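Local coordinates for S-M checkpoint control protein rad4 (PDB 4BMD) that is essential for DNA replication and for the checkpoint that couples S phase to mitosis, acting as a signalling adaptor built from BRCT repeats, at residues A[50-55]-A[74-79]. Residues are numbered along the deposited sequence; the frame is centred on the assembly and turned at random.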
ATOM      1  N   ILE A  50     -10.405  -6.165 -22.140  1.00 47.60           N
ATOM      2  CA  ILE A  50      -9.675  -5.766 -20.939  1.00 48.34           C
ATOM      3  C   ILE A  50     -10.317  -6.285 -19.654  1.00 48.17           C
ATOM      4  O   ILE A  50     -11.508  -6.083 -19.416  1.00 39.63           O
ATOM      5  CB  ILE A  50      -9.543  -4.232 -20.847  1.00 40.95           C
ATOM      6  CG1 ILE A  50      -8.775  -3.688 -22.052  1.00 40.28           C
ATOM      7  CG2 ILE A  50      -8.851  -3.830 -19.553  1.00 33.64           C
ATOM      8  CD1 ILE A  50      -7.373  -4.244 -22.180  1.00 38.93           C
ATOM      9  N   ASP A  51      -9.517  -6.959 -18.833  1.00 47.49           N
ATOM     10  CA  ASP A  51      -9.987  -7.471 -17.552  1.00 45.52           C
ATOM     11  C   ASP A  51      -9.625  -6.527 -16.410  1.00 47.94           C
ATOM     12  O   ASP A  51     -10.431  -6.291 -15.514  1.00 40.99           O
ATOM     13  CB  ASP A  51      -9.415  -8.863 -17.280  1.00 46.68           C
ATOM     14  CG  ASP A  51      -9.933  -9.904 -18.249  1.00 55.26           C
ATOM     15  OD1 ASP A  51     -11.044 -10.428 -18.019  1.00 57.20           O
ATOM     16  OD2 ASP A  51      -9.231 -10.201 -19.239  1.00 58.35           O
ATOM     17  N   PHE A  52      -8.409  -5.990 -16.444  1.00 43.04           N
ATOM     18  CA  PHE A  52      -7.954  -5.073 -15.405  1.00 37.84           C
ATOM     19  C   PHE A  52      -7.159  -3.909 -15.982  1.00 41.41           C
ATOM     20  O   PHE A  52      -6.364  -4.084 -16.905  1.00 36.70           O
ATOM     21  CB  PHE A  52      -7.093  -5.807 -14.372  1.00 38.96           C
ATOM     22  CG  PHE A  52      -7.835  -6.854 -13.595  1.00 43.19           C
ATOM     23  CD1 PHE A  52      -8.598  -6.507 -12.492  1.00 38.77           C
ATOM     24  CD2 PHE A  52      -7.764  -8.189 -13.963  1.00 46.85           C
ATOM     25  CE1 PHE A  52      -9.280  -7.470 -11.773  1.00 47.01           C
ATOM     26  CE2 PHE A  52      -8.444  -9.157 -13.249  1.00 44.48           C
ATOM     27  CZ  PHE A  52      -9.204  -8.796 -12.152  1.00 44.24           C
ATOM     28  N   VAL A  53      -7.382  -2.721 -15.429  1.00 34.19           N
ATOM     29  CA  VAL A  53      -6.564  -1.560 -15.750  1.00 36.69           C
ATOM     30  C   VAL A  53      -5.530  -1.368 -14.647  1.00 35.41           C
ATOM     31  O   VAL A  53      -5.879  -1.278 -13.470  1.00 34.89           O
ATOM     32  CB  VAL A  53      -7.415  -0.283 -15.887  1.00 35.84           C
ATOM     33  CG1 VAL A  53      -6.522   0.946 -15.981  1.00 30.42           C
ATOM     34  CG2 VAL A  53      -8.330  -0.381 -17.100  1.00 38.11           C
ATOM     35  N   VAL A  54      -4.259  -1.314 -15.029  1.00 35.52           N
ATOM     36  CA  VAL A  54      -3.177  -1.198 -14.058  1.00 30.23           C
ATOM     37  C   VAL A  54      -2.574   0.206 -14.032  1.00 37.44           C
ATOM     38  O   VAL A  54      -2.205   0.759 -15.069  1.00 38.23           O
ATOM     39  CB  VAL A  54      -2.073  -2.237 -14.323  1.00 31.49           C
ATOM     40  CG1 VAL A  54      -1.031  -2.200 -13.215  1.00 31.58           C
ATOM     41  CG2 VAL A  54      -2.680  -3.628 -14.438  1.00 32.99           C
ATOM     42  N   ILE A  55      -2.483   0.771 -12.831  1.00 37.99           N
ATOM     43  CA  ILE A  55      -1.965   2.117 -12.621  1.00 33.30           C
ATOM     44  C   ILE A  55      -0.689   2.022 -11.788  1.00 39.09           C
ATOM     45  O   ILE A  55      -0.572   1.139 -10.946  1.00 37.39           O
ATOM     46  CB  ILE A  55      -3.003   2.969 -11.854  1.00 39.19           C
ATOM     47  CG1 ILE A  55      -4.373   2.874 -12.528  1.00 41.18           C
ATOM     48  CG2 ILE A  55      -2.566   4.420 -11.744  1.00 38.23           C
ATOM     49  CD1 ILE A  55      -4.398   3.402 -13.941  1.00 39.84           C
ATOM     50  N   GLU A  74      -0.000  -1.780  -9.588  1.00 36.89           N
ATOM     51  CA  GLU A  74       0.887  -2.907  -9.866  1.00 41.90           C
ATOM     52  C   GLU A  74       1.109  -3.791  -8.640  1.00 43.88           C
ATOM     53  O   GLU A  74       1.493  -4.953  -8.767  1.00 53.98           O
ATOM     54  CB  GLU A  74       2.231  -2.436 -10.435  1.00 37.46           C
ATOM     55  CG  GLU A  74       3.182  -1.828  -9.416  1.00 36.64           C
ATOM     56  CD  GLU A  74       3.085  -0.317  -9.351  1.00 48.73           C
ATOM     57  OE1 GLU A  74       1.964   0.220  -9.482  1.00 38.68           O
ATOM     58  OE2 GLU A  74       4.135   0.335  -9.173  1.00 47.70           O
ATOM     59  N   TRP A  75       0.859  -3.241  -7.456  1.00 40.67           N
ATOM     60  CA  TRP A  75       1.017  -4.000  -6.219  1.00 43.45           C
ATOM     61  C   TRP A  75      -0.033  -5.102  -6.106  1.00 43.62           C
ATOM     62  O   TRP A  75       0.157  -6.080  -5.383  1.00 46.90           O
ATOM     63  CB  TRP A  75       0.969  -3.074  -5.001  1.00 38.40           C
ATOM     64  CG  TRP A  75       2.196  -2.222  -4.856  1.00 37.82           C
ATOM     65  CD1 TRP A  75       3.356  -2.329  -5.567  1.00 38.46           C
ATOM     66  CD2 TRP A  75       2.384  -1.133  -3.944  1.00 32.41           C
ATOM     67  NE1 TRP A  75       4.255  -1.376  -5.154  1.00 41.60           N
ATOM     68  CE2 TRP A  75       3.682  -0.628  -4.159  1.00 42.62           C
ATOM     69  CE3 TRP A  75       1.581  -0.535  -2.967  1.00 34.89           C
ATOM     70  CZ2 TRP A  75       4.196   0.446  -3.433  1.00 34.81           C
ATOM     71  CZ3 TRP A  75       2.092   0.531  -2.249  1.00 33.76           C
ATOM     72  CH2 TRP A  75       3.387   1.010  -2.485  1.00 33.92           C
ATOM     73  N   TRP A  76      -1.137  -4.938  -6.829  1.00 37.90           N
ATOM     74  CA  TRP A  76      -2.166  -5.968  -6.904  1.00 39.65           C
ATOM     75  C   TRP A  76      -1.608  -7.195  -7.615  1.00 47.28           C
ATOM     76  O   TRP A  76      -1.900  -8.331  -7.239  1.00 44.14           O
ATOM     77  CB  TRP A  76      -3.395  -5.437  -7.646  1.00 37.03           C
ATOM     78  CG  TRP A  76      -4.474  -6.457  -7.871  1.00 39.63           C
ATOM     79  CD1 TRP A  76      -5.552  -6.701  -7.070  1.00 41.63           C
ATOM     80  CD2 TRP A  76      -4.583  -7.363  -8.977  1.00 37.71           C
ATOM     81  NE1 TRP A  76      -6.323  -7.704  -7.605  1.00 42.54           N
ATOM     82  CE2 TRP A  76      -5.749  -8.128  -8.775  1.00 40.67           C
ATOM     83  CE3 TRP A  76      -3.806  -7.604 -10.115  1.00 45.14           C
ATOM     84  CZ2 TRP A  76      -6.157  -9.116  -9.671  1.00 45.29           C
ATOM     85  CZ3 TRP A  76      -4.213  -8.585 -11.001  1.00 42.57           C
ATOM     86  CH2 TRP A  76      -5.378  -9.329 -10.774  1.00 40.72           C
ATOM     87  N   ILE A  77      -0.805  -6.955  -8.647  1.00 44.55           N
ATOM     88  CA  ILE A  77      -0.154  -8.030  -9.384  1.00 54.09           C
ATOM     89  C   ILE A  77       0.840  -8.756  -8.487  1.00 59.54           C
ATOM     90  O   ILE A  77       0.880  -9.986  -8.457  1.00 57.51           O
ATOM     91  CB  ILE A  77       0.590  -7.491 -10.620  1.00 43.15           C
ATOM     92  CG1 ILE A  77      -0.369  -6.717 -11.526  1.00 44.21           C
ATOM     93  CG2 ILE A  77       1.254  -8.628 -11.383  1.00 43.06           C
ATOM     94  CD1 ILE A  77       0.305  -6.070 -12.717  1.00 35.21           C
ATOM     95  N   GLU A  78       1.635  -7.982  -7.755  1.00 56.15           N
ATOM     96  CA  GLU A  78       2.636  -8.536  -6.850  1.00 51.54           C
ATOM     97  C   GLU A  78       1.991  -9.366  -5.745  1.00 50.70           C
ATOM     98  O   GLU A  78       2.519 -10.407  -5.352  1.00 56.85           O
ATOM     99  CB  GLU A  78       3.484  -7.418  -6.243  1.00 45.80           C
ATOM    100  CG  GLU A  78       4.200  -6.558  -7.271  1.00 43.73           C
ATOM    101  CD  GLU A  78       5.000  -5.436  -6.639  1.00 52.90           C
ATOM    102  OE1 GLU A  78       5.098  -5.401  -5.394  1.00 58.71           O
ATOM    103  OE2 GLU A  78       5.529  -4.586  -7.387  1.00 45.23           O
ATOM    104  N   ARG A  79       0.848  -8.903  -5.247  1.00 45.75           N
ATOM    105  CA  ARG A  79       0.114  -9.634  -4.219  1.00 53.05           C
ATOM    106  C   ARG A  79      -0.428 -10.946  -4.766  1.00 61.54           C
ATOM    107  O   ARG A  79      -0.434 -11.961  -4.071  1.00 66.35           O
ATOM    108  CB  ARG A  79      -1.033  -8.787  -3.662  1.00 52.37           C
ATOM    109  CG  ARG A  79      -0.601  -7.735  -2.656  1.00 55.55           C
ATOM    110  CD  ARG A  79      -1.802  -7.003  -2.084  1.00 55.26           C
ATOM    111  NE  ARG A  79      -2.810  -7.927  -1.570  1.00 60.30           N
ATOM    112  CZ  ARG A  79      -2.835  -8.388  -0.324  1.00 63.63           C
ATOM    113  NH1 ARG A  79      -1.904  -8.014   0.543  1.00 71.02           N
ATOM    114  NH2 ARG A  79      -3.790  -9.225   0.057  1.00 58.28           N
TER
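F52 and W76 meet in the third BRCT repeat of Rad4, where helix 74-82 packs on the parallel sheet (strand order 2-1-3-4), here against strand 52-55. The axes of the two short segments come within 8.2 Å, and their directions differ by 111°, so the helix runs across the strand. Both side chains set out toward the opposite segment and cross at about a right angle, while the ring planes are inclined by 36°, with centroids 4.7 Å apart, an oblique pair. The outer carbons of the indole reach over one face of the phenyl ring, displaced toward its rim, with CH2 of W76 3.9 Å from CE2 of F52. W76 attains this position with CG anti to the backbone N (chi1 176°); its indole also touches F18 of the neighbouring strand 17-20. Farther along the strand, V54 directs CG1 at the E74 backbone, 3.8 Å from N of E74, and the same methyl touches CD1 of I77 at 4.1 Å. N of E74 gives O of I55 a weak hydrogen bond, 3.3 Å long and clearly bent. The E74 side chain is itself bent at chi2. Its OE1 lies 3.1 Å from O of I55, but both are acceptors, so this proximity is not a hydrogen bond; the carboxylate is held instead through OE2, hydrogen-bonded to ND1 of H57.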